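PDB 6I28: ORF98 PTP-2 from Cydia pomonella granulosis virus, which probably removes phosphate groups from phosphotyrosine and phosphoserine or phosphothreonine in proteins, as a viral dual-specificity phosphatase. Local coordinates for residues 13-16 with 17-20; 75-78 with 79-83; 115-118 with 119-123; 124-127 with 128-131. All coordinates share one frame; numbering follows the deposited sequence.

Contact 1: residues 13-16 with 17-20; sequences RINQ and DLFV
R13 reaches across to F19, its antiparallel non-hydrogen-bonded partner, and the rim of the phenyl ring lies over one face of the guanidinium, with R13 NH2 3.3 Å from F19 CZ. The two planes stand 58° apart, so this is oblique packing rather than a flat stack, while R13 CG lies above the face of the ring. A bend at chi3 (-79°) turns the head of the arginine back over the loop, where R13 NH1 donates in the guanidinium plane to N15 O at 3.2 Å. Next comes I14, whose N donates to L18 O at 2.8 Å and whose CG1 packs on V20 CG2 at 3.6 Å. A branched aliphatic side chain suits this buried spot facing helix 110-123. The two strands, 11-13 and 18-21, form a beta hairpin at the edge of the central sheet, and N15 shapes its connection. N15 OD1 accepts from D17 N at 2.8 Å, closing an Asx turn, and holds L18 N weakly at 3.0 Å. Asparagine fits because its short amide can also donate: N15 ND2 meets a water that donates to D17 OD2. Q16 offers its backbone, Q16 O taking a weak bond from R13 NH1.

Contact 2: residues 75-78 with 79-83; sequences CGAL and ADNLE
A short helical turn, 77-80, is followed, after a break at N81, by the long helix 82-95 of the phosphatase domain, and it opens with G76 at the N-cap position, whose carbonyl is gripped by D80. The bond from D80 N to G76 O is short, 2.6 Å, and the donor sits nearly along the C=O axis, as expected for a helical i to i+4 bond. Glycine brings no side chain to this partly exposed start, and its neighbour C75 adds a softer bond there, A77 N donating to C75 SG at 3.5 Å. A water extends the same end by donating to C75 O and accepting from A79 N.

At the junction of the two helices N81 does the work. Its backbone N gives a weak bond to A77 O and another, at 3.1 Å, to L78 O, the latter from above the carbonyl plane, a tight-turn geometry that departs from regular alpha-helical bonding. Asparagine suits this place because its short side chain can fold back on the turn it has just left, whereas the leucines on the same stretch serve the interior: L78 packs on T113 and F146, and L82 on L114 and Y117. With chi1 at -76°, CG of N81 lies beside its own backbone N, which brings the amide alongside the preceding turn. N81 ND2 then meets A77 O at 2.7 Å, almost straight at 171°, with the acceptor in the plane of the N81 amide.

Contact 3: residues 115-118 with 119-123; sequences AIYY and IMRTN
T122 CG2 sits over one face of the Y118 ring, 3.6 Å from its centroid and 20° off the normal, a CH-pi contact displaced toward CZ. R121 CB lies over a face of the Y117 ring, and the phenol oxygen meets the guanidinium at its edge: R121 NH1 donates to Y117 OH at 3.0 Å, close to the guanidinium plane, with the two flat groups 82° apart. An extended R121 chain running beside the tyrosine makes this possible. The same ends have further partners, since Y117 OH also bonds E168 OXT and R121 NH1 forms a salt bridge with E83. Threonine suits its place by using both branches. With chi1 at 58° its OG1 turns back to donate to Y118 O at 2.8 Å, while T122 N reaches that oxygen from the opposite face of its plane, so one carbonyl is held twice. On another flank I116 CG2 packs on M120 SD at 3.8 Å, flexible sulphur filling in beside a rigid branched chain. All this lies on helix 110-123, which starts at the end of the HCXXGXXR signature of the phosphate-binding loop. Y118 faces helix 82-95, I116 and M120 face helices 127-137 and 144-151, and I119 meets I14 of the hairpin.

Contact 4: residues 124-127 with 128-131; sequences QIDY and EQAF
A capping hydrogen bond from Q129 N to D126 OD1 marks the start of helix 127-137. D126 is its N-cap: chi1 at 66° folds the carboxylate back over the backbone, turning OD1 toward the first turn, where Q129 N donates to it at 2.9 Å, approaching OD1 almost in line with its bond to CG. Aspartate suits this position because its short acceptor takes an amide that has no carbonyl before it. The reciprocal half, which in a capping box would be a direct bond from D126 N to the side chain of Q129, runs through a water that accepts from D126 N and donates to Q129 OE1. Regular helical bonds follow, A130 N to D126 O at 3.0 Å and F131 N to Y127 O at 2.7 Å.

Apolar contacts wrap the same turn. I125, just before the cap, sets CD1 4.1 Å from A130 CB, the pairing called a hydrophobic staple, and I125 CG2 also lies against the Q129 amide, the two side chains crossing at about a right angle.

The aromatic pair is Y127 and F131. F131 CB stands over the Y127 ring, 4.0 Å from its centroid, a CH-pi contact, whereas the ring planes are only 16° apart but so displaced, centroids 5.7 Å from each other, that little of one faces the other. Y127 is buried against I116, P142 and L150, where a large flat side chain fills the space between helices.

Chemically, an acidic cap beside the helix start would be favoured by the helix dipole, and the staple and the cap together are consistent with a well-defined helix start at D126.

The contacts come in series along the chain. Contact 3, on helix 110-123, is the common neighbour: its centre is about 12 Å from that of contact 1, 16 Å from contact 2 and 7 Å from contact 4. Contact 1, the edge hairpin of the mixed sheet, touches it through V20 and A115 and through L18 and Y118. Contact 2, where helix 82-95 begins, meets it through a salt bridge and apolar packing. Contact 4 follows directly, M120 packing on A130. The centres of contacts 1 and 2 lie about 22 Å apart, on opposite sides of the chain's centre, and do not touch each other; helix 110-123 touches both, and so joins sheet and helices in the phosphatase fold.

Contact 1: residues 13-16 with 17-20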
ATOM      1  N   ARG A  13     -10.509  -1.661   5.676  1.00 24.57           N
ATOM      2  CA  ARG A  13      -9.501  -1.734   6.721  1.00 25.61           C
ATOM      3  C   ARG A  13      -8.791  -3.068   6.633  1.00 25.29           C
ATOM      4  O   ARG A  13      -9.445  -4.123   6.701  1.00 25.10           O
ATOM      5  CB  ARG A  13     -10.091  -1.563   8.119  1.00 27.12           C
ATOM      6  CG  ARG A  13      -8.960  -1.536   9.186  1.00 26.84           C
ATOM      7  CD  ARG A  13      -9.467  -1.367  10.625  1.00 27.17           C
ATOM      8  NE  ARG A  13      -9.826   0.014  10.992  1.00 27.21           N
ATOM      9  CZ  ARG A  13      -8.943   0.951  11.308  1.00 29.12           C
ATOM     10  NH1 ARG A  13      -7.654   0.682  11.287  1.00 30.19           N
ATOM     11  NH2 ARG A  13      -9.347   2.151  11.666  1.00 29.86           N
ATOM     12  N   ILE A  14      -7.470  -3.034   6.485  1.00 24.61           N
ATOM     13  CA  ILE A  14      -6.666  -4.257   6.406  1.00 24.17           C
ATOM     14  C   ILE A  14      -6.157  -4.703   7.785  1.00 24.44           C
ATOM     15  O   ILE A  14      -6.181  -5.894   8.119  1.00 26.39           O
ATOM     16  CB  ILE A  14      -5.485  -4.030   5.425  1.00 24.25           C
ATOM     17  CG1 ILE A  14      -5.972  -3.652   4.023  1.00 21.74           C
ATOM     18  CG2 ILE A  14      -4.583  -5.280   5.334  1.00 27.48           C
ATOM     19  CD1 ILE A  14      -7.027  -4.638   3.469  1.00 21.75           C
ATOM     20  N   ASN A  15      -5.649  -3.794   8.603  1.00 24.97           N
ATOM     21  CA  ASN A  15      -5.238  -4.052   9.974  1.00 25.58           C
ATOM     22  C   ASN A  15      -5.357  -2.733  10.736  1.00 26.11           C
ATOM     23  O   ASN A  15      -5.974  -1.792  10.249  1.00 23.73           O
ATOM     24  CB  ASN A  15      -3.841  -4.688  10.029  1.00 25.52           C
ATOM     25  CG  ASN A  15      -2.736  -3.783   9.548  1.00 25.08           C
ATOM     26  OD1 ASN A  15      -2.896  -2.560   9.398  1.00 21.69           O
ATOM     27  ND2 ASN A  15      -1.567  -4.384   9.311  1.00 26.70           N
ATOM     28  N   GLN A  16      -4.788  -2.670  11.950  1.00 30.20           N
ATOM     29  CA  GLN A  16      -4.968  -1.469  12.760  1.00 36.21           C
ATOM     30  C   GLN A  16      -4.281  -0.255  12.150  1.00 29.29           C
ATOM     31  O   GLN A  16      -4.614   0.862  12.527  1.00 30.07           O
ATOM     32  CB  GLN A  16      -4.463  -1.700  14.180  1.00 51.92           C
ATOM     33  CG  GLN A  16      -5.566  -2.254  15.129  1.00 64.64           C
ATOM     34  CD  GLN A  16      -7.004  -1.689  14.888  1.00 77.40           C
ATOM     35  OE1 GLN A  16      -7.962  -2.446  14.671  1.00 81.28           O
ATOM     36  NE2 GLN A  16      -7.135  -0.361  14.913  1.00 84.47           N
ATOM     37  N   ASP A  17      -3.359  -0.448  11.201  1.00 23.60           N
ATOM     38  CA  ASP A  17      -2.581   0.652  10.629  1.00 23.46           C
ATOM     39  C   ASP A  17      -2.951   1.042   9.207  1.00 19.52           C
ATOM     40  O   ASP A  17      -2.600   2.152   8.775  1.00 19.19           O
ATOM     41  CB  ASP A  17      -1.073   0.301  10.588  1.00 25.85           C
ATOM     42  CG  ASP A  17      -0.511  -0.103  11.906  1.00 26.91           C
ATOM     43  OD1 ASP A  17      -0.818   0.584  12.914  1.00 25.85           O
ATOM     44  OD2 ASP A  17       0.238  -1.171  11.972  1.00 29.42           O
ATOM     45  N   LEU A  18      -3.599   0.159   8.436  1.00 20.99           N
ATOM     46  CA  LEU A  18      -3.699   0.294   6.992  1.00 21.03           C
ATOM     47  C   LEU A  18      -5.114   0.095   6.479  1.00 20.46           C
ATOM     48  O   LEU A  18      -5.805  -0.834   6.916  1.00 19.83           O
ATOM     49  CB  LEU A  18      -2.813  -0.755   6.267  1.00 21.92           C
ATOM     50  CG  LEU A  18      -1.317  -0.676   6.440  1.00 23.18           C
ATOM     51  CD1 LEU A  18      -0.705  -1.826   5.671  1.00 23.54           C
ATOM     52  CD2 LEU A  18      -0.744   0.696   5.988  1.00 23.42           C
ATOM     53  N   PHE A  19      -5.525   0.985   5.573  1.00 18.33           N
ATOM     54  CA  PHE A  19      -6.633   0.828   4.629  1.00 18.43           C
ATOM     55  C   PHE A  19      -6.119   0.703   3.198  1.00 17.37           C
ATOM     56  O   PHE A  19      -5.088   1.280   2.828  1.00 18.57           O
ATOM     57  CB  PHE A  19      -7.599   2.011   4.693  1.00 19.86           C
ATOM     58  CG  PHE A  19      -8.244   2.205   6.020  1.00 24.41           C
ATOM     59  CD1 PHE A  19      -7.575   2.780   7.078  1.00 27.28           C
ATOM     60  CD2 PHE A  19      -9.553   1.832   6.206  1.00 27.23           C
ATOM     61  CE1 PHE A  19      -8.218   2.950   8.270  1.00 31.06           C
ATOM     62  CE2 PHE A  19     -10.169   2.012   7.414  1.00 29.39           C
ATOM     63  CZ  PHE A  19      -9.505   2.553   8.432  1.00 29.76           C
ATOM     64  N   VAL A  20      -6.833  -0.080   2.386  1.00 16.67           N
ATOM     65  CA  VAL A  20      -6.579  -0.173   0.945  1.00 16.96           C
ATOM     66  C   VAL A  20      -7.878   0.087   0.175  1.00 20.10           C
ATOM     67  O   VAL A  20      -8.946  -0.434   0.524  1.00 17.61           O
ATOM     68  CB  VAL A  20      -6.022  -1.549   0.539  1.00 15.47           C
ATOM     69  CG1 VAL A  20      -5.997  -1.625  -0.956  1.00 18.59           C
ATOM     70  CG2 VAL A  20      -4.722  -1.808   1.166  1.00 14.43           C
TER
HETATM   71  O   HOH W   1       0.741  -2.772   9.799  1.00 43.08           O

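Contact 2: residues 75-78 with 79-83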
ATOM      1  N   CYS A  75       6.165  -0.210 -16.480  1.00 53.43           N
ATOM      2  CA  CYS A  75       6.500   0.864 -15.563  1.00 48.15           C
ATOM      3  C   CYS A  75       7.182   0.269 -14.328  1.00 46.55           C
ATOM      4  O   CYS A  75       6.611  -0.591 -13.647  1.00 44.76           O
ATOM      5  CB  CYS A  75       5.243   1.648 -15.189  1.00 44.15           C
ATOM      6  SG  CYS A  75       5.474   3.070 -14.118  1.00 39.56           S
ATOM      7  N   GLY A  76       8.414   0.711 -14.063  1.00 46.68           N
ATOM      8  CA  GLY A  76       9.086   0.366 -12.827  1.00 41.06           C
ATOM      9  C   GLY A  76       8.902   1.361 -11.697  1.00 35.58           C
ATOM     10  O   GLY A  76       9.576   1.216 -10.671  1.00 34.96           O
ATOM     11  N   ALA A  77       7.986   2.338 -11.820  1.00 31.41           N
ATOM     12  CA  ALA A  77       7.964   3.441 -10.844  1.00 30.18           C
ATOM     13  C   ALA A  77       7.593   2.995  -9.434  1.00 28.22           C
ATOM     14  O   ALA A  77       8.129   3.526  -8.442  1.00 26.95           O
ATOM     15  CB  ALA A  77       6.999   4.534 -11.282  1.00 30.36           C
ATOM     16  N   LEU A  78       6.661   2.050  -9.298  1.00 25.22           N
ATOM     17  CA  LEU A  78       6.341   1.567  -7.963  1.00 24.23           C
ATOM     18  C   LEU A  78       7.540   0.823  -7.376  1.00 22.94           C
ATOM     19  O   LEU A  78       7.956   1.076  -6.229  1.00 21.89           O
ATOM     20  CB  LEU A  78       5.109   0.675  -8.004  1.00 23.34           C
ATOM     21  CG  LEU A  78       4.772   0.118  -6.621  1.00 24.15           C
ATOM     22  CD1 LEU A  78       4.720   1.129  -5.538  1.00 26.65           C
ATOM     23  CD2 LEU A  78       3.470  -0.563  -6.681  1.00 24.70           C
ATOM     24  N   ALA A  79       8.150  -0.054  -8.175  1.00 21.46           N
ATOM     25  CA  ALA A  79       9.350  -0.772  -7.749  1.00 22.16           C
ATOM     26  C   ALA A  79      10.479   0.200  -7.433  1.00 23.78           C
ATOM     27  O   ALA A  79      11.212   0.032  -6.439  1.00 21.82           O
ATOM     28  CB  ALA A  79       9.779  -1.742  -8.852  1.00 22.77           C
ATOM     29  N   ASP A  80      10.639   1.227  -8.282  1.00 23.47           N
ATOM     30  CA  ASP A  80      11.678   2.218  -8.075  1.00 24.37           C
ATOM     31  C   ASP A  80      11.522   2.946  -6.747  1.00 22.79           C
ATOM     32  O   ASP A  80      12.515   3.451  -6.202  1.00 22.79           O
ATOM     33  CB  ASP A  80      11.633   3.234  -9.188  1.00 26.48           C
ATOM     34  CG  ASP A  80      12.237   2.715 -10.478  1.00 26.68           C
ATOM     35  OD1 ASP A  80      12.907   1.632 -10.510  1.00 27.11           O
ATOM     36  OD2 ASP A  80      12.021   3.408 -11.502  1.00 28.10           O
ATOM     37  N   ASN A  81      10.282   3.090  -6.254  1.00 19.95           N
ATOM     38  CA  ASN A  81       9.952   3.860  -5.064  1.00 20.21           C
ATOM     39  C   ASN A  81       9.586   2.986  -3.867  1.00 18.63           C
ATOM     40  O   ASN A  81       9.159   3.499  -2.839  1.00 17.95           O
ATOM     41  CB  ASN A  81       8.808   4.794  -5.424  1.00 22.85           C
ATOM     42  CG  ASN A  81       9.260   5.964  -6.243  1.00 25.77           C
ATOM     43  OD1 ASN A  81       9.733   6.947  -5.685  1.00 28.29           O
ATOM     44  ND2 ASN A  81       9.147   5.867  -7.581  1.00 25.01           N
ATOM     45  N   LEU A  82       9.749   1.655  -3.976  1.00 18.28           N
ATOM     46  CA  LEU A  82       9.268   0.791  -2.904  1.00 19.63           C
ATOM     47  C   LEU A  82       9.927   1.098  -1.567  1.00 18.84           C
ATOM     48  O   LEU A  82       9.230   1.198  -0.552  1.00 17.47           O
ATOM     49  CB  LEU A  82       9.485  -0.660  -3.277  1.00 19.98           C
ATOM     50  CG  LEU A  82       8.696  -1.685  -2.508  1.00 22.98           C
ATOM     51  CD1 LEU A  82       7.182  -1.503  -2.657  1.00 22.87           C
ATOM     52  CD2 LEU A  82       9.135  -3.072  -2.946  1.00 26.85           C
ATOM     53  N   GLU A  83      11.229   1.366  -1.563  1.00 19.80           N
ATOM     54  CA  GLU A  83      11.939   1.645  -0.308  1.00 19.48           C
ATOM     55  C   GLU A  83      11.468   2.955   0.309  1.00 18.85           C
ATOM     56  O   GLU A  83      11.115   2.991   1.493  1.00 17.63           O
ATOM     57  CB  GLU A  83      13.442   1.676  -0.525  1.00 20.50           C
ATOM     58  CG  GLU A  83      14.189   1.894   0.768  1.00 22.24           C
ATOM     59  CD  GLU A  83      14.190   0.687   1.669  1.00 23.53           C
ATOM     60  OE1 GLU A  83      13.860  -0.412   1.175  1.00 22.53           O
ATOM     61  OE2 GLU A  83      14.536   0.850   2.874  1.00 23.34           O
TER
HETATM   62  O   HOH W   2       6.774  -1.292 -10.572  1.00 32.08           O

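Contact 3: residues 115-118 with 119-123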
ATOM      1  N   ALA A 115       0.653  -2.489   0.333  1.00 18.32           N
ATOM      2  CA  ALA A 115       0.161  -2.986   1.617  1.00 18.57           C
ATOM      3  C   ALA A 115       0.755  -4.346   1.937  1.00 19.17           C
ATOM      4  O   ALA A 115       1.242  -4.574   3.061  1.00 19.34           O
ATOM      5  CB  ALA A 115      -1.354  -3.034   1.597  1.00 18.24           C
ATOM      6  N   ILE A 116       0.794  -5.237   0.948  1.00 19.18           N
ATOM      7  CA  ILE A 116       1.306  -6.585   1.163  1.00 19.93           C
ATOM      8  C   ILE A 116       2.775  -6.501   1.518  1.00 20.88           C
ATOM      9  O   ILE A 116       3.247  -7.195   2.416  1.00 20.96           O
ATOM     10  CB  ILE A 116       1.052  -7.464  -0.079  1.00 20.88           C
ATOM     11  CG1 ILE A 116      -0.438  -7.799  -0.259  1.00 22.62           C
ATOM     12  CG2 ILE A 116       1.898  -8.780  -0.032  1.00 22.89           C
ATOM     13  CD1 ILE A 116      -0.807  -8.639  -1.508  1.00 24.30           C
ATOM     14  N   TYR A 117       3.514  -5.620   0.849  1.00 17.90           N
ATOM     15  CA  TYR A 117       4.943  -5.511   1.100  1.00 19.83           C
ATOM     16  C   TYR A 117       5.211  -4.943   2.490  1.00 19.62           C
ATOM     17  O   TYR A 117       6.098  -5.431   3.215  1.00 17.94           O
ATOM     18  CB  TYR A 117       5.591  -4.594   0.066  1.00 21.65           C
ATOM     19  CG  TYR A 117       7.091  -4.410   0.311  1.00 19.47           C
ATOM     20  CD1 TYR A 117       7.945  -5.452   0.332  1.00 18.96           C
ATOM     21  CD2 TYR A 117       7.616  -3.160   0.532  1.00 18.03           C
ATOM     22  CE1 TYR A 117       9.330  -5.294   0.550  1.00 17.73           C
ATOM     23  CE2 TYR A 117       8.967  -2.939   0.760  1.00 17.75           C
ATOM     24  CZ  TYR A 117       9.835  -4.001   0.780  1.00 17.85           C
ATOM     25  OH  TYR A 117      11.193  -3.836   1.002  1.00 16.44           O
ATOM     26  N   TYR A 118       4.461  -3.908   2.886  1.00 15.80           N
ATOM     27  CA  TYR A 118       4.562  -3.442   4.244  1.00 18.98           C
ATOM     28  C   TYR A 118       4.345  -4.531   5.261  1.00 17.90           C
ATOM     29  O   TYR A 118       5.109  -4.621   6.222  1.00 18.13           O
ATOM     30  CB  TYR A 118       3.617  -2.265   4.495  1.00 20.34           C
ATOM     31  CG  TYR A 118       3.786  -1.682   5.852  1.00 21.41           C
ATOM     32  CD1 TYR A 118       4.812  -0.774   6.074  1.00 19.46           C
ATOM     33  CD2 TYR A 118       2.999  -2.061   6.949  1.00 23.92           C
ATOM     34  CE1 TYR A 118       5.035  -0.242   7.288  1.00 22.82           C
ATOM     35  CE2 TYR A 118       3.219  -1.461   8.213  1.00 24.20           C
ATOM     36  CZ  TYR A 118       4.268  -0.576   8.364  1.00 23.78           C
ATOM     37  OH  TYR A 118       4.578   0.029   9.566  1.00 26.35           O
ATOM     38  N   ILE A 119       3.380  -5.448   5.028  1.00 18.13           N
ATOM     39  CA  ILE A 119       3.144  -6.525   5.983  1.00 21.21           C
ATOM     40  C   ILE A 119       4.230  -7.599   5.914  1.00 20.53           C
ATOM     41  O   ILE A 119       4.664  -8.106   6.951  1.00 18.40           O
ATOM     42  CB  ILE A 119       1.716  -7.070   5.707  1.00 22.29           C
ATOM     43  CG1 ILE A 119       0.663  -6.008   6.126  1.00 22.60           C
ATOM     44  CG2 ILE A 119       1.464  -8.421   6.402  1.00 24.93           C
ATOM     45  CD1 ILE A 119      -0.751  -6.420   5.879  1.00 26.13           C
ATOM     46  N   MET A 120       4.696  -7.943   4.697  1.00 19.98           N
ATOM     47  CA  MET A 120       5.815  -8.849   4.537  1.00 21.01           C
ATOM     48  C   MET A 120       7.034  -8.372   5.296  1.00 19.92           C
ATOM     49  O   MET A 120       7.643  -9.133   6.045  1.00 22.55           O
ATOM     50  CB  MET A 120       6.189  -9.001   3.058  1.00 22.59           C
ATOM     51  CG  MET A 120       5.163  -9.617   2.182  1.00 23.95           C
ATOM     52  SD  MET A 120       5.620  -9.525   0.450  1.00 27.73           S
ATOM     53  CE  MET A 120       7.256 -10.228   0.481  1.00 40.57           C
ATOM     54  N   ARG A 121       7.322  -7.084   5.232  1.00 19.00           N
ATOM     55  CA  ARG A 121       8.584  -6.631   5.762  1.00 18.72           C
ATOM     56  C   ARG A 121       8.530  -6.316   7.259  1.00 21.23           C
ATOM     57  O   ARG A 121       9.497  -6.579   7.987  1.00 21.41           O
ATOM     58  CB  ARG A 121       9.034  -5.378   4.990  1.00 17.88           C
ATOM     59  CG  ARG A 121      10.329  -4.790   5.508  1.00 19.89           C
ATOM     60  CD  ARG A 121      10.934  -3.865   4.471  1.00 22.11           C
ATOM     61  NE  ARG A 121      11.914  -2.928   5.012  1.00 22.34           N
ATOM     62  CZ  ARG A 121      12.611  -2.058   4.266  1.00 23.44           C
ATOM     63  NH1 ARG A 121      12.469  -2.026   2.959  1.00 21.40           N
ATOM     64  NH2 ARG A 121      13.459  -1.221   4.835  1.00 25.60           N
ATOM     65  N   THR A 122       7.418  -5.790   7.749  1.00 21.91           N
ATOM     66  CA  THR A 122       7.296  -5.558   9.179  1.00 23.41           C
ATOM     67  C   THR A 122       7.106  -6.868   9.951  1.00 23.90           C
ATOM     68  O   THR A 122       7.502  -6.970  11.122  1.00 26.94           O
ATOM     69  CB  THR A 122       6.134  -4.588   9.494  1.00 23.38           C
ATOM     70  OG1 THR A 122       4.861  -5.063   9.012  1.00 22.30           O
ATOM     71  CG2 THR A 122       6.429  -3.141   8.945  1.00 24.98           C
ATOM     72  N   ASN A 123       6.564  -7.888   9.315  1.00 22.91           N
ATOM     73  CA  ASN A 123       6.365  -9.173   9.985  1.00 25.64           C
ATOM     74  C   ASN A 123       7.411 -10.199   9.601  1.00 26.70           C
ATOM     75  O   ASN A 123       7.496 -11.230  10.253  1.00 27.07           O
ATOM     76  CB  ASN A 123       4.970  -9.706   9.673  1.00 27.84           C
ATOM     77  CG  ASN A 123       3.893  -8.930  10.392  1.00 32.62           C
ATOM     78  OD1 ASN A 123       3.626  -9.165  11.558  1.00 35.33           O
ATOM     79  ND2 ASN A 123       3.307  -7.979   9.715  1.00 33.52           N
TER

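Contact 4: residues 124-127 with 128-131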
ATOM      1  N   GLN A 124       8.241  -9.910   8.604  1.00 25.73           N
ATOM      2  CA  GLN A 124       9.210 -10.848   8.067  1.00 27.31           C
ATOM      3  C   GLN A 124       8.505 -12.156   7.730  1.00 28.99           C
ATOM      4  O   GLN A 124       8.800 -13.224   8.290  1.00 30.39           O
ATOM      5  CB  GLN A 124      10.375 -11.068   9.029  1.00 26.73           C
ATOM      6  CG  GLN A 124      11.224  -9.854   9.133  1.00 26.46           C
ATOM      7  CD  GLN A 124      12.007  -9.611   7.869  1.00 26.86           C
ATOM      8  OE1 GLN A 124      12.792 -10.448   7.442  1.00 26.85           O
ATOM      9  NE2 GLN A 124      11.819  -8.439   7.280  1.00 26.70           N
ATOM     10  N   ILE A 125       7.533 -12.052   6.824  1.00 30.70           N
ATOM     11  CA  ILE A 125       6.792 -13.201   6.317  1.00 30.99           C
ATOM     12  C   ILE A 125       6.772 -13.116   4.790  1.00 29.25           C
ATOM     13  O   ILE A 125       6.937 -12.058   4.205  1.00 27.07           O
ATOM     14  CB  ILE A 125       5.346 -13.299   6.875  1.00 31.17           C
ATOM     15  CG1 ILE A 125       4.471 -12.118   6.445  1.00 31.25           C
ATOM     16  CG2 ILE A 125       5.346 -13.321   8.385  1.00 30.67           C
ATOM     17  CD1 ILE A 125       3.018 -12.132   7.056  1.00 32.66           C
ATOM     18  N   ASP A 126       6.566 -14.257   4.131  1.00 31.19           N
ATOM     19  CA  ASP A 126       6.719 -14.276   2.680  1.00 33.09           C
ATOM     20  C   ASP A 126       5.472 -13.766   1.970  1.00 31.88           C
ATOM     21  O   ASP A 126       4.448 -13.458   2.590  1.00 30.67           O
ATOM     22  CB  ASP A 126       7.048 -15.692   2.194  1.00 37.33           C
ATOM     23  CG  ASP A 126       5.922 -16.659   2.413  1.00 42.52           C
ATOM     24  OD1 ASP A 126       4.814 -16.311   2.870  1.00 44.18           O
ATOM     25  OD2 ASP A 126       6.157 -17.818   2.119  1.00 45.30           O
ATOM     26  N   TYR A 127       5.541 -13.686   0.639  1.00 33.07           N
ATOM     27  CA  TYR A 127       4.442 -13.102  -0.111  1.00 33.19           C
ATOM     28  C   TYR A 127       3.137 -13.856   0.094  1.00 35.16           C
ATOM     29  O   TYR A 127       2.095 -13.248   0.350  1.00 35.18           O
ATOM     30  CB  TYR A 127       4.765 -13.036  -1.587  1.00 32.59           C
ATOM     31  CG  TYR A 127       3.553 -12.667  -2.422  1.00 32.37           C
ATOM     32  CD1 TYR A 127       3.167 -11.355  -2.541  1.00 32.77           C
ATOM     33  CD2 TYR A 127       2.778 -13.632  -3.078  1.00 33.70           C
ATOM     34  CE1 TYR A 127       2.075 -10.987  -3.276  1.00 34.33           C
ATOM     35  CE2 TYR A 127       1.651 -13.236  -3.846  1.00 33.54           C
ATOM     36  CZ  TYR A 127       1.318 -11.917  -3.929  1.00 33.21           C
ATOM     37  OH  TYR A 127       0.228 -11.495  -4.654  1.00 33.83           O
ATOM     38  N   GLU A 128       3.165 -15.181  -0.022  1.00 37.95           N
ATOM     39  CA  GLU A 128       1.911 -15.933   0.032  1.00 39.77           C
ATOM     40  C   GLU A 128       1.237 -15.767   1.391  1.00 37.14           C
ATOM     41  O   GLU A 128       0.023 -15.619   1.467  1.00 36.26           O
ATOM     42  CB  GLU A 128       2.159 -17.408  -0.276  1.00 47.46           C
ATOM     43  CG  GLU A 128       1.842 -17.790  -1.751  1.00 54.87           C
ATOM     44  CD  GLU A 128       0.367 -17.629  -2.101  1.00 60.52           C
ATOM     45  OE1 GLU A 128      -0.481 -18.109  -1.300  1.00 62.55           O
ATOM     46  OE2 GLU A 128       0.058 -17.018  -3.166  1.00 63.88           O
ATOM     47  N   GLN A 129       2.008 -15.759   2.479  1.00 37.59           N
ATOM     48  CA  GLN A 129       1.415 -15.536   3.796  1.00 37.53           C
ATOM     49  C   GLN A 129       0.828 -14.127   3.916  1.00 35.40           C
ATOM     50  O   GLN A 129      -0.281 -13.938   4.429  1.00 35.40           O
ATOM     51  CB  GLN A 129       2.452 -15.752   4.891  1.00 38.91           C
ATOM     52  CG  GLN A 129       1.829 -15.963   6.246  1.00 40.84           C
ATOM     53  CD  GLN A 129       2.853 -16.278   7.305  1.00 41.99           C
ATOM     54  OE1 GLN A 129       3.908 -16.842   7.020  1.00 43.26           O
ATOM     55  NE2 GLN A 129       2.558 -15.891   8.536  1.00 42.63           N
ATOM     56  N   ALA A 130       1.581 -13.104   3.504  1.00 33.17           N
ATOM     57  CA  ALA A 130       1.023 -11.778   3.585  1.00 31.83           C
ATOM     58  C   ALA A 130      -0.156 -11.601   2.645  1.00 30.51           C
ATOM     59  O   ALA A 130      -1.096 -10.864   2.965  1.00 31.49           O
ATOM     60  CB  ALA A 130       2.103 -10.738   3.286  1.00 30.98           C
ATOM     61  N   PHE A 131      -0.095 -12.192   1.449  1.00 27.98           N
ATOM     62  CA  PHE A 131      -1.175 -12.021   0.500  1.00 28.89           C
ATOM     63  C   PHE A 131      -2.454 -12.610   1.077  1.00 30.03           C
ATOM     64  O   PHE A 131      -3.510 -11.987   1.050  1.00 28.94           O
ATOM     65  CB  PHE A 131      -0.813 -12.658  -0.840  1.00 29.71           C
ATOM     66  CG  PHE A 131      -2.006 -12.909  -1.723  1.00 31.09           C
ATOM     67  CD1 PHE A 131      -2.624 -11.914  -2.439  1.00 31.99           C
ATOM     68  CD2 PHE A 131      -2.508 -14.188  -1.832  1.00 33.09           C
ATOM     69  CE1 PHE A 131      -3.732 -12.192  -3.238  1.00 33.01           C
ATOM     70  CE2 PHE A 131      -3.622 -14.465  -2.619  1.00 34.24           C
ATOM     71  CZ  PHE A 131      -4.234 -13.492  -3.308  1.00 34.62           C
TER
HETATM   72  O   HOH W   3       6.699 -16.513   5.795  1.00 41.14           O